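Local coordinates for amidohydrolase (PDB 3OOQ), which is probably a metal-dependent amidohydrolase, with allantoinase activity suggested from its family, at residues I301-D306 and L333-V338. Sequence-based numbering, arbitrary orientation.
Sequences IALMCD and LKILTV
The flat carbonyl of I335 meets two donors of the strand at its oxygen. L303 N approaches tilted 29° from the carbonyl plane, and A302 CA adds a weaker CH···O contact. The bond is 3.0 Å from L303 N to I335 O and nearly straight, 167° at the hydrogen. This lies in the TIM-barrel domain of the amidohydrolase family. Strand 301-303 pairs with strand 269-271 through A302. The type I turn K334-T337 meets strand 301-303 by I335 and strand 54-64 by the backbone of L336, so it bridges the two.

The I335 side chain lies along the strand, spanning I301 to L303. Its first torsion (70°) sends the CG1–CD1 arm toward L303 and CG2 toward I301. The CD1 methyl rests against L303 CB at 3.7 Å. CG2 lies beside I301 CG1 at 3.8 Å and touches I301 O, which also accepts a bond from N339. Shortening I335 to an alanine is likely to leave L303 CB and I301 CG1 without their apolar partner. L336 CD2 adds a looser contact, 4.2 Å from L303 CD2. From the turn, T337 OG1 and L336 N reach back to L333 O from opposite faces of its carbonyl plane, T337 OG1 at 2.6 Å.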
loop_
_atom_site.group_PDB
_atom_site.type_symbol
_atom_site.label_atom_id
_atom_site.label_comp_id
_atom_site.label_asym_id
_atom_site.label_seq_id
_atom_site.Cartn_x
_atom_site.Cartn_y
_atom_site.Cartn_z
ATOM N N ILE F 301 -34.345 34.008 2.397
ATOM C CA ILE F 301 -33.354 33.217 3.104
ATOM C C ILE F 301 -33.920 32.544 4.346
ATOM O O ILE F 301 -34.917 33.020 4.936
ATOM C CB ILE F 301 -32.091 34.058 3.489
ATOM C CG1 ILE F 301 -32.390 35.015 4.661
ATOM C CG2 ILE F 301 -31.532 34.768 2.279
ATOM C CD1 ILE F 301 -31.164 35.818 5.181
ATOM N N ALA F 302 -33.299 31.416 4.703
ATOM C CA ALA F 302 -33.509 30.760 5.988
ATOM C C ALA F 302 -32.148 30.594 6.637
ATOM O O ALA F 302 -31.106 30.646 5.963
ATOM C CB ALA F 302 -34.158 29.394 5.825
ATOM N N LEU F 303 -32.163 30.394 7.943
ATOM C CA LEU F 303 -30.939 30.170 8.693
ATOM C C LEU F 303 -30.841 28.727 9.200
ATOM O O LEU F 303 -31.742 28.252 9.908
ATOM C CB LEU F 303 -30.836 31.161 9.853
ATOM C CG LEU F 303 -29.617 31.078 10.782
ATOM C CD1 LEU F 303 -28.289 31.294 10.033
ATOM C CD2 LEU F 303 -29.764 32.077 11.926
HETATM N N MSE F 304 -29.730 28.060 8.861
HETATM C CA MSE F 304 -29.432 26.703 9.340
HETATM C C MSE F 304 -28.312 26.693 10.375
HETATM O O MSE F 304 -27.456 27.577 10.384
HETATM C CB MSE F 304 -29.030 25.777 8.175
HETATM C CG MSE F 304 -27.643 26.068 7.586
HETATM SE SE MSE F 304 -26.982 24.596 6.500
HETATM C CE MSE F 304 -27.484 25.312 4.733
ATOM N N CYS F 305 -28.318 25.663 11.220
ATOM C CA CYS F 305 -27.173 25.333 12.058
ATOM C C CYS F 305 -26.194 24.430 11.315
ATOM O O CYS F 305 -25.040 24.275 11.739
ATOM C CB CYS F 305 -27.648 24.612 13.325
ATOM S SG CYS F 305 -28.448 25.724 14.494
ATOM N N ASP F 306 -26.660 23.835 10.215
ATOM C CA ASP F 306 -25.952 22.717 9.557
ATOM C C ASP F 306 -25.543 21.662 10.591
ATOM O O ASP F 306 -24.432 21.103 10.532
ATOM C CB ASP F 306 -24.717 23.213 8.806
ATOM C CG ASP F 306 -24.192 22.201 7.786
ATOM O OD1 ASP F 306 -24.925 21.267 7.407
ATOM O OD2 ASP F 306 -23.040 22.364 7.355
ATOM N N LEU F 333 -36.335 36.044 13.506
ATOM C CA LEU F 333 -37.383 35.087 13.852
ATOM C C LEU F 333 -37.982 34.432 12.611
ATOM O O LEU F 333 -38.155 33.207 12.581
ATOM C CB LEU F 333 -38.466 35.745 14.722
ATOM C CG LEU F 333 -37.992 36.077 16.127
ATOM C CD1 LEU F 333 -39.019 37.011 16.857
ATOM C CD2 LEU F 333 -37.796 34.775 16.879
ATOM N N LYS F 334 -38.260 35.240 11.585
ATOM C CA LYS F 334 -38.827 34.741 10.316
ATOM C C LYS F 334 -37.897 33.728 9.622
ATOM O O LYS F 334 -38.357 32.720 9.082
ATOM C CB LYS F 334 -39.124 35.885 9.333
ATOM C CG LYS F 334 -40.194 36.861 9.760
ATOM C CD LYS F 334 -40.505 37.877 8.659
ATOM C CE LYS F 334 -41.581 38.881 9.141
ATOM N NZ LYS F 334 -42.214 39.648 8.022
ATOM N N ILE F 335 -36.595 33.997 9.630
ATOM C CA ILE F 335 -35.651 33.079 8.965
ATOM C C ILE F 335 -35.458 31.764 9.733
ATOM O O ILE F 335 -34.783 30.832 9.253
ATOM C CB ILE F 335 -34.300 33.747 8.628
ATOM C CG1 ILE F 335 -33.482 34.041 9.886
ATOM C CG2 ILE F 335 -34.519 34.989 7.796
ATOM C CD1 ILE F 335 -32.065 34.601 9.581
ATOM N N LEU F 336 -36.046 31.701 10.925
ATOM C CA LEU F 336 -36.074 30.486 11.719
ATOM C C LEU F 336 -37.399 29.736 11.636
ATOM O O LEU F 336 -37.501 28.590 12.120
ATOM C CB LEU F 336 -35.754 30.792 13.175
ATOM C CG LEU F 336 -34.327 31.244 13.496
ATOM C CD1 LEU F 336 -34.247 31.654 14.980
ATOM C CD2 LEU F 336 -33.293 30.150 13.152
ATOM N N THR F 337 -38.397 30.373 11.014
ATOM C CA THR F 337 -39.786 29.888 11.050
ATOM C C THR F 337 -40.473 29.854 9.666
ATOM O O THR F 337 -40.376 28.848 8.948
ATOM C CB THR F 337 -40.615 30.689 12.094
ATOM O OG1 THR F 337 -40.425 32.088 11.856
ATOM C CG2 THR F 337 -40.156 30.367 13.536
ATOM N N VAL F 338 -41.149 30.944 9.290
ATOM C CA VAL F 338 -41.942 30.994 8.063
ATOM C C VAL F 338 -41.099 30.903 6.772
ATOM O O VAL F 338 -41.497 30.240 5.823
ATOM C CB VAL F 338 -42.896 32.255 8.041
ATOM C CG1 VAL F 338 -42.111 33.571 8.119
ATOM C CG2 VAL F 338 -43.816 32.249 6.796
#